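Local atomic coordinates of arginine decarboxylase (Campylobacter jejuni subsp. jejuni, PDB entry 3NZP), a protein that probably makes agmatine by decarboxylating arginine, a pyridoxal-phosphate-dependent step of polyamine biosynthesis. Residues G74-P84 against E314-V325; V98-L108 against A121-I129. All coordinates share one frame; numbering follows the deposited sequence.

Interaction 1 (G74-P84 against E314-V325); sequences GYKGGFNAVYP and EPDIFIESGRFV. With PLP (pyridoxal-5'-phosphate), chain E.
Tyr75 and Glu314 meet where the two segments enter the sheet. The carboxylate of Glu314 is stacked over one face of the Tyr75 ring, planes 8° apart, with OE2 offset toward the rim. OE2 also faces Lys76 N in a hydrogen bond modelled too short for its length to be trusted. Tyr75 has CG anti to its own N (chi1 -165°), which swings the ring under Glu314 and lets OH donate a hydrogen bond to Pro315 O (2.7 Å). Gly78 N donates to Asp316 OD2 at 2.6 Å, on the anti side of the carboxylate.

Strands 79-84 and 316-319 then run parallel. Ile317 N bonds Gly78 O, Asn80 N bonds Ile317 O, Ile319 N bonds Asn80 O and Val82 N bonds Ile319 O at 2.9 Å. These are the first and last strands of the TIM-type barrel, so this pairing closes it. On the side of the sheet that carries Phe79, Ala81 and Ile319, Ile319 CD1 meets the Phe79 ring edge-on, 3.8 Å from CZ. On the side that carries Asn80 and Phe318, Asn80 CB sits over the centre of the Phe318 ring, 3.8 Å from the centroid. The Asn80 amide itself bonds Asn105 O.

Past the strands, two backbone N-H groups of 314-325 reach the cofactor phosphate. Arg323 N donates to PLP O2P at 2.7 Å; the Gly322 N bond is modelled very short. Ser236 and Gly274 also bond PLP. Glu320 OE1 lies 2.9 Å from PLP N1. Further out, Asn270 and Thr130 hold Glu320 OE2, and Ser236 and Tyr279 hold the Arg323 guanidinium.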
# COMPACT_ATOMS: atom_id res chain seq x y z
N GLY B 74 39.43 -18.45 7.38
CA GLY B 74 39.89 -18.41 8.76
C GLY B 74 39.67 -17.07 9.42
O GLY B 74 40.62 -16.46 9.91
N TYR B 75 38.41 -16.62 9.43
CA TYR B 75 38.03 -15.33 10.03
C TYR B 75 37.92 -15.43 11.56
O TYR B 75 37.16 -16.24 12.08
CB TYR B 75 36.70 -14.86 9.43
CG TYR B 75 36.39 -13.40 9.69
CD1 TYR B 75 35.50 -13.01 10.70
CD2 TYR B 75 37.01 -12.40 8.94
CE1 TYR B 75 35.24 -11.66 10.95
CE2 TYR B 75 36.76 -11.05 9.19
CZ TYR B 75 35.88 -10.69 10.19
OH TYR B 75 35.65 -9.35 10.43
N LYS B 76 38.66 -14.59 12.28
CA LYS B 76 38.64 -14.64 13.74
C LYS B 76 37.41 -13.99 14.36
O LYS B 76 36.97 -14.38 15.44
CB LYS B 76 39.92 -14.01 14.30
CG LYS B 76 41.19 -14.80 13.98
CD LYS B 76 42.48 -13.96 14.10
CE LYS B 76 42.54 -12.81 13.04
NZ LYS B 76 43.82 -12.00 12.96
N GLY B 77 36.86 -12.99 13.68
CA GLY B 77 35.69 -12.29 14.19
C GLY B 77 34.48 -13.19 14.22
O GLY B 77 34.42 -14.20 13.50
N GLY B 78 33.50 -12.83 15.05
CA GLY B 78 32.30 -13.63 15.15
C GLY B 78 31.20 -13.13 14.24
O GLY B 78 31.33 -12.07 13.61
N PHE B 79 30.12 -13.89 14.17
CA PHE B 79 28.96 -13.56 13.35
C PHE B 79 27.67 -13.64 14.13
O PHE B 79 27.50 -14.49 14.99
CB PHE B 79 28.86 -14.52 12.16
CG PHE B 79 27.55 -14.46 11.45
CD1 PHE B 79 26.53 -15.35 11.77
CD2 PHE B 79 27.33 -13.52 10.45
CE1 PHE B 79 25.30 -15.31 11.10
CE2 PHE B 79 26.12 -13.47 9.78
CZ PHE B 79 25.10 -14.36 10.10
N ASN B 80 26.75 -12.73 13.81
CA ASN B 80 25.46 -12.69 14.47
C ASN B 80 24.38 -12.14 13.55
O ASN B 80 24.60 -11.16 12.83
CB ASN B 80 25.54 -11.84 15.73
CG ASN B 80 24.95 -12.54 16.94
OD1 ASN B 80 25.68 -13.04 17.79
ND2 ASN B 80 23.61 -12.60 17.00
N ALA B 81 23.22 -12.78 13.59
CA ALA B 81 22.07 -12.39 12.78
C ALA B 81 21.00 -11.69 13.61
O ALA B 81 20.73 -12.07 14.75
CB ALA B 81 21.47 -13.61 12.10
N VAL B 82 20.39 -10.67 13.04
CA VAL B 82 19.34 -9.96 13.74
C VAL B 82 18.11 -9.85 12.84
O VAL B 82 18.24 -9.68 11.62
CB VAL B 82 19.80 -8.55 14.15
CG1 VAL B 82 18.74 -7.90 15.02
CG2 VAL B 82 21.11 -8.64 14.90
N TYR B 83 16.92 -9.96 13.43
CA TYR B 83 15.69 -9.88 12.64
C TYR B 83 14.92 -8.58 12.76
O TYR B 83 14.33 -8.28 13.79
CB TYR B 83 14.72 -11.01 12.99
CG TYR B 83 13.38 -10.84 12.30
CD1 TYR B 83 12.24 -10.50 13.03
CD2 TYR B 83 13.25 -11.01 10.92
CE1 TYR B 83 11.00 -10.34 12.39
CE2 TYR B 83 12.02 -10.84 10.28
CZ TYR B 83 10.90 -10.51 11.03
OH TYR B 83 9.68 -10.34 10.41
N PRO B 84 14.91 -7.79 11.69
CA PRO B 84 14.19 -6.53 11.75
C PRO B 84 12.69 -6.83 11.75
O PRO B 84 12.13 -7.32 10.76
CB PRO B 84 14.66 -5.82 10.49
CG PRO B 84 14.88 -6.94 9.52
CD PRO B 84 15.53 -8.00 10.37
N GLU B 314 39.91 -8.02 13.44
CA GLU B 314 38.83 -8.43 12.55
C GLU B 314 37.52 -8.23 13.32
O GLU B 314 37.32 -8.84 14.38
CB GLU B 314 38.98 -9.90 12.16
CG GLU B 314 40.13 -10.17 11.20
CD GLU B 314 40.22 -11.64 10.82
OE1 GLU B 314 40.97 -11.97 9.87
OE2 GLU B 314 39.55 -12.47 11.46
N PRO B 315 36.62 -7.36 12.82
CA PRO B 315 35.33 -7.05 13.45
C PRO B 315 34.32 -8.19 13.51
O PRO B 315 34.45 -9.20 12.83
CB PRO B 315 34.83 -5.88 12.61
CG PRO B 315 35.32 -6.24 11.25
CD PRO B 315 36.75 -6.65 11.53
N ASP B 316 33.30 -8.02 14.35
CA ASP B 316 32.25 -9.02 14.46
C ASP B 316 31.22 -8.69 13.41
O ASP B 316 30.83 -7.53 13.26
CB ASP B 316 31.62 -8.99 15.84
CG ASP B 316 32.46 -9.72 16.88
OD1 ASP B 316 32.37 -9.37 18.08
OD2 ASP B 316 33.20 -10.65 16.50
N ILE B 317 30.79 -9.69 12.67
CA ILE B 317 29.83 -9.46 11.61
C ILE B 317 28.40 -9.50 12.12
O ILE B 317 28.01 -10.44 12.80
CB ILE B 317 30.00 -10.50 10.51
CG1 ILE B 317 31.41 -10.40 9.93
CG2 ILE B 317 28.93 -10.29 9.45
CD1 ILE B 317 31.74 -11.48 8.94
N PHE B 318 27.62 -8.47 11.80
CA PHE B 318 26.21 -8.39 12.18
C PHE B 318 25.36 -8.07 10.96
O PHE B 318 25.56 -7.04 10.32
CB PHE B 318 25.98 -7.27 13.20
CG PHE B 318 26.03 -7.72 14.62
CD1 PHE B 318 27.24 -8.07 15.21
CD2 PHE B 318 24.87 -7.79 15.38
CE1 PHE B 318 27.29 -8.48 16.54
CE2 PHE B 318 24.92 -8.20 16.71
CZ PHE B 318 26.12 -8.55 17.28
N ILE B 319 24.41 -8.95 10.62
CA ILE B 319 23.53 -8.69 9.48
C ILE B 319 22.09 -8.62 9.96
O ILE B 319 21.70 -9.31 10.90
CB ILE B 319 23.61 -9.78 8.40
CG1 ILE B 319 23.08 -11.09 8.93
CG2 ILE B 319 25.03 -9.98 7.93
CD1 ILE B 319 22.91 -12.12 7.88
N GLU B 320 21.29 -7.76 9.33
CA GLU B 320 19.88 -7.62 9.71
C GLU B 320 18.98 -7.95 8.51
O GLU B 320 18.09 -7.19 8.15
CB GLU B 320 19.60 -6.20 10.22
CG GLU B 320 20.57 -5.71 11.30
CD GLU B 320 20.26 -4.30 11.81
OE1 GLU B 320 19.76 -3.46 11.03
OE2 GLU B 320 20.53 -4.01 13.00
N SER B 321 19.24 -9.11 7.91
CA SER B 321 18.49 -9.58 6.76
C SER B 321 17.18 -10.16 7.23
O SER B 321 17.14 -11.25 7.81
CB SER B 321 19.28 -10.65 6.03
OG SER B 321 20.59 -10.19 5.76
N GLY B 322 16.09 -9.44 6.99
CA GLY B 322 14.80 -9.92 7.40
C GLY B 322 14.07 -10.59 6.25
O GLY B 322 13.56 -11.70 6.38
N ARG B 323 14.01 -9.91 5.11
CA ARG B 323 13.32 -10.45 3.96
C ARG B 323 13.75 -11.89 3.68
O ARG B 323 12.91 -12.77 3.49
CB ARG B 323 13.59 -9.59 2.74
CG ARG B 323 12.87 -10.06 1.50
CD ARG B 323 13.42 -9.34 0.29
NE ARG B 323 13.06 -7.92 0.27
CZ ARG B 323 11.90 -7.46 -0.18
NH1 ARG B 323 11.65 -6.17 -0.17
NH2 ARG B 323 10.98 -8.30 -0.63
N PHE B 324 15.05 -12.13 3.68
CA PHE B 324 15.60 -13.45 3.40
C PHE B 324 15.05 -14.55 4.30
O PHE B 324 14.61 -15.62 3.82
CB PHE B 324 17.11 -13.40 3.53
CG PHE B 324 17.78 -14.65 3.09
CD1 PHE B 324 18.11 -14.84 1.75
CD2 PHE B 324 18.06 -15.66 4.00
CE1 PHE B 324 18.71 -16.02 1.32
CE2 PHE B 324 18.65 -16.85 3.59
CZ PHE B 324 18.97 -17.03 2.24
N VAL B 325 15.05 -14.30 5.60
CA VAL B 325 14.59 -15.29 6.56
C VAL B 325 13.07 -15.41 6.67
O VAL B 325 12.54 -16.47 7.05
CB VAL B 325 15.22 -15.00 7.95
CG1 VAL B 325 14.64 -13.75 8.54
CG2 VAL B 325 15.04 -16.17 8.86
N1 PLP E . 18.02 -2.99 8.76
C2 PLP E . 17.47 -1.78 8.94
C2A PLP E . 18.19 -0.76 9.77
C3 PLP E . 16.20 -1.48 8.35
O3 PLP E . 15.63 -0.24 8.54
C4 PLP E . 15.55 -2.50 7.54
C4A PLP E . 14.24 -2.25 6.90
C5 PLP E . 16.21 -3.78 7.40
C6 PLP E . 17.46 -3.97 8.03
C5A PLP E . 15.60 -4.93 6.58
O4P PLP E . 16.24 -5.06 5.30
P PLP E . 15.55 -6.29 4.51
O1P PLP E . 16.37 -6.62 3.33
O2P PLP E . 15.44 -7.59 5.44
O3P PLP E . 14.08 -5.88 4.02

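Interaction 2 (V98-L108 against A121-I129); sequences VKLGKDYNYGL and AYNNEGAPI
Asn124 turns its amide toward the end of helix 91-100, and ND2 donates to Val98 O at 3.0 Å. The bond is nearly straight at N-H (166°). Val98 O lies in the amide plane of Asn124, while the donor is tilted 30° from the carbonyl plane. CG of Asn124 stands beside its own N (chi1 -50°), which points the amide at the helix end. The aliphatic part of Lys102 crosses this amide, with CG 3.9 Å from Asn124 CG. Val98 packs its branches against Tyr122 O, at the end of helix 113-122.

Asn123 points another way. Its CG is anti to N, and ND2 bonds Ala127 O at 3.1 Å within its own segment. The donor comes from above that carbonyl's plane. This bond spans the type II turn from Asn124 to Ala127. The side chains of Asn123 and Leu108 run antiparallel alongside each other, Leu108 CD1 3.6 Å from Asn123 CB.

Asn105 brings ND2 to 3.3 Å from Ala127 CA, and Asn105 O meets Pro128 CD. Ala127 CB rests against Tyr106 O. Beyond these loops the strands pair in parallel. Leu108 N donates to Pro128 O at 3.1 Å, and Leu108 faces Ile129 across the bridge.

The contact joins strands 107-110 and 128-131 of a beta-alpha-beta unit of the barrel with the C-terminal end of its helix, 113-122. It also ties the loop after that helix to the end of helix 91-100. On its outer side Ala121 and Tyr122 pack on Ile570 of the second subunit. The two asparagines thus have separate tasks: Asn124 ties its loop to a carbonyl at the end of helix 91-100, and Asn123 probably braces the turn that leads into strand 128-131.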
# COMPACT_ATOMS: atom_id res chain seq x y z
N VAL B 98 11.90 -16.24 17.19
CA VAL B 98 12.70 -16.17 18.39
C VAL B 98 12.92 -17.56 18.96
O VAL B 98 14.00 -17.88 19.47
CB VAL B 98 12.05 -15.29 19.47
CG1 VAL B 98 11.91 -13.88 18.96
CG2 VAL B 98 10.69 -15.86 19.83
N LYS B 99 11.90 -18.39 18.86
CA LYS B 99 12.00 -19.74 19.37
C LYS B 99 13.01 -20.56 18.56
O LYS B 99 13.96 -21.10 19.11
CB LYS B 99 10.61 -20.37 19.35
CG LYS B 99 10.55 -21.74 19.94
CD LYS B 99 9.09 -22.19 20.13
CE LYS B 99 8.34 -21.33 21.15
NZ LYS B 99 6.94 -21.82 21.38
N LEU B 100 12.82 -20.61 17.25
CA LEU B 100 13.72 -21.35 16.36
C LEU B 100 15.13 -20.77 16.28
O LEU B 100 16.09 -21.49 16.04
CB LEU B 100 13.12 -21.43 14.97
CG LEU B 100 12.25 -22.65 14.67
CD1 LEU B 100 11.29 -22.95 15.81
CD2 LEU B 100 11.48 -22.36 13.39
N GLY B 101 15.28 -19.47 16.47
CA GLY B 101 16.61 -18.91 16.37
C GLY B 101 17.32 -18.81 17.70
O GLY B 101 18.39 -18.19 17.79
N LYS B 102 16.76 -19.41 18.75
CA LYS B 102 17.38 -19.33 20.07
C LYS B 102 18.76 -19.96 20.10
O LYS B 102 19.72 -19.36 20.60
CB LYS B 102 16.51 -20.02 21.12
CG LYS B 102 17.05 -19.85 22.53
CD LYS B 102 16.13 -20.49 23.54
CE LYS B 102 16.59 -20.20 24.95
NZ LYS B 102 15.68 -20.85 25.97
N ASP B 103 18.84 -21.17 19.57
CA ASP B 103 20.08 -21.93 19.53
C ASP B 103 21.16 -21.20 18.74
O ASP B 103 22.34 -21.53 18.86
CB ASP B 103 19.83 -23.30 18.91
CG ASP B 103 19.14 -24.26 19.86
OD1 ASP B 103 18.43 -25.17 19.38
OD2 ASP B 103 19.32 -24.10 21.10
N TYR B 104 20.76 -20.21 17.95
CA TYR B 104 21.71 -19.47 17.13
C TYR B 104 21.98 -18.07 17.68
O TYR B 104 22.76 -17.30 17.11
CB TYR B 104 21.17 -19.37 15.71
CG TYR B 104 20.94 -20.71 15.07
CD1 TYR B 104 21.92 -21.31 14.30
CD2 TYR B 104 19.73 -21.38 15.25
CE1 TYR B 104 21.71 -22.56 13.71
CE2 TYR B 104 19.52 -22.63 14.67
CZ TYR B 104 20.51 -23.21 13.89
OH TYR B 104 20.27 -24.41 13.27
N ASN B 105 21.33 -17.76 18.80
CA ASN B 105 21.48 -16.47 19.44
C ASN B 105 21.00 -15.37 18.49
O ASN B 105 21.55 -14.26 18.46
CB ASN B 105 22.93 -16.22 19.82
CG ASN B 105 23.07 -15.10 20.81
OD1 ASN B 105 23.97 -14.26 20.70
ND2 ASN B 105 22.18 -15.06 21.79
N TYR B 106 19.97 -15.70 17.72
CA TYR B 106 19.38 -14.78 16.75
C TYR B 106 18.72 -13.63 17.51
O TYR B 106 17.92 -13.85 18.41
CB TYR B 106 18.35 -15.55 15.91
CG TYR B 106 18.16 -15.05 14.50
CD1 TYR B 106 17.66 -13.77 14.26
CD2 TYR B 106 18.49 -15.84 13.41
CE1 TYR B 106 17.48 -13.30 12.96
CE2 TYR B 106 18.32 -15.38 12.11
CZ TYR B 106 17.81 -14.11 11.89
OH TYR B 106 17.63 -13.64 10.60
N GLY B 107 19.05 -12.41 17.13
CA GLY B 107 18.50 -11.25 17.81
C GLY B 107 17.30 -10.61 17.13
O GLY B 107 16.77 -11.15 16.16
N LEU B 108 16.88 -9.46 17.64
CA LEU B 108 15.74 -8.73 17.10
C LEU B 108 16.08 -7.26 16.92
O LEU B 108 16.83 -6.68 17.71
CB LEU B 108 14.53 -8.85 18.03
CG LEU B 108 13.78 -10.19 18.09
CD1 LEU B 108 12.68 -10.14 19.13
CD2 LEU B 108 13.20 -10.48 16.73
N ALA B 121 9.99 -8.16 25.04
CA ALA B 121 9.22 -9.22 25.64
C ALA B 121 9.56 -10.59 25.07
O ALA B 121 9.76 -11.53 25.84
CB ALA B 121 7.73 -8.93 25.47
N TYR B 122 9.63 -10.70 23.74
CA TYR B 122 9.92 -11.99 23.10
C TYR B 122 11.39 -12.34 22.79
O TYR B 122 11.73 -13.52 22.67
CB TYR B 122 9.09 -12.15 21.83
CG TYR B 122 7.63 -12.36 22.12
CD1 TYR B 122 6.80 -11.29 22.44
CD2 TYR B 122 7.09 -13.65 22.16
CE1 TYR B 122 5.46 -11.49 22.80
CE2 TYR B 122 5.76 -13.86 22.52
CZ TYR B 122 4.95 -12.79 22.85
OH TYR B 122 3.64 -13.01 23.24
N ASN B 123 12.24 -11.32 22.67
CA ASN B 123 13.65 -11.57 22.39
C ASN B 123 14.25 -12.39 23.52
O ASN B 123 14.06 -12.06 24.69
CB ASN B 123 14.44 -10.26 22.29
CG ASN B 123 15.91 -10.49 22.01
OD1 ASN B 123 16.27 -11.04 20.96
ND2 ASN B 123 16.77 -10.09 22.94
N ASN B 124 14.96 -13.46 23.17
CA ASN B 124 15.59 -14.34 24.16
C ASN B 124 16.65 -13.56 24.95
O ASN B 124 17.45 -12.82 24.37
CB ASN B 124 16.29 -15.53 23.48
CG ASN B 124 15.40 -16.27 22.48
OD1 ASN B 124 14.40 -16.90 22.84
ND2 ASN B 124 15.78 -16.22 21.20
N GLU B 125 16.64 -13.71 26.26
CA GLU B 125 17.62 -13.02 27.09
C GLU B 125 19.03 -13.42 26.66
O GLU B 125 19.34 -14.60 26.54
CB GLU B 125 17.42 -13.37 28.57
CG GLU B 125 16.23 -12.68 29.24
CD GLU B 125 16.64 -11.49 30.09
OE1 GLU B 125 15.76 -10.83 30.68
OE2 GLU B 125 17.85 -11.21 30.17
N GLY B 126 19.87 -12.43 26.39
CA GLY B 126 21.22 -12.75 25.97
C GLY B 126 21.44 -12.43 24.51
O GLY B 126 22.54 -12.04 24.10
N ALA B 127 20.38 -12.59 23.71
CA ALA B 127 20.47 -12.29 22.28
C ALA B 127 20.48 -10.78 22.15
O ALA B 127 19.91 -10.06 22.99
CB ALA B 127 19.29 -12.87 21.55
N PRO B 128 21.12 -10.26 21.09
CA PRO B 128 21.20 -8.82 20.88
C PRO B 128 19.89 -8.20 20.36
O PRO B 128 19.10 -8.84 19.66
CB PRO B 128 22.34 -8.68 19.89
CG PRO B 128 22.16 -9.89 19.03
CD PRO B 128 21.81 -10.99 20.02
N ILE B 129 19.67 -6.95 20.75
CA ILE B 129 18.50 -6.23 20.31
C ILE B 129 19.05 -4.90 19.82
O ILE B 129 19.61 -4.13 20.59
CB ILE B 129 17.52 -5.99 21.48
CG1 ILE B 129 16.86 -7.31 21.87
CG2 ILE B 129 16.43 -5.01 21.07
CD1 ILE B 129 15.89 -7.16 23.01

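From the N terminus, the chain enters the barrel on strand 79-84, the first half of interaction 1. It then passes through helix 91-100 into segment 98-108. Interaction 2 closes a short loop there, with most of helix 113-122 between its segments. The chain builds the rest of the barrel before 314-325 returns to strand 79-84, so interaction 2 is nested inside the long loop closed by interaction 1. The two also touch directly, because strands 79-84 and 107-110 are neighbours: Gly107 probably bonds Ala81 and Tyr83 through the backbone. Together they join the last, first, second and third strands of the barrel in sequence.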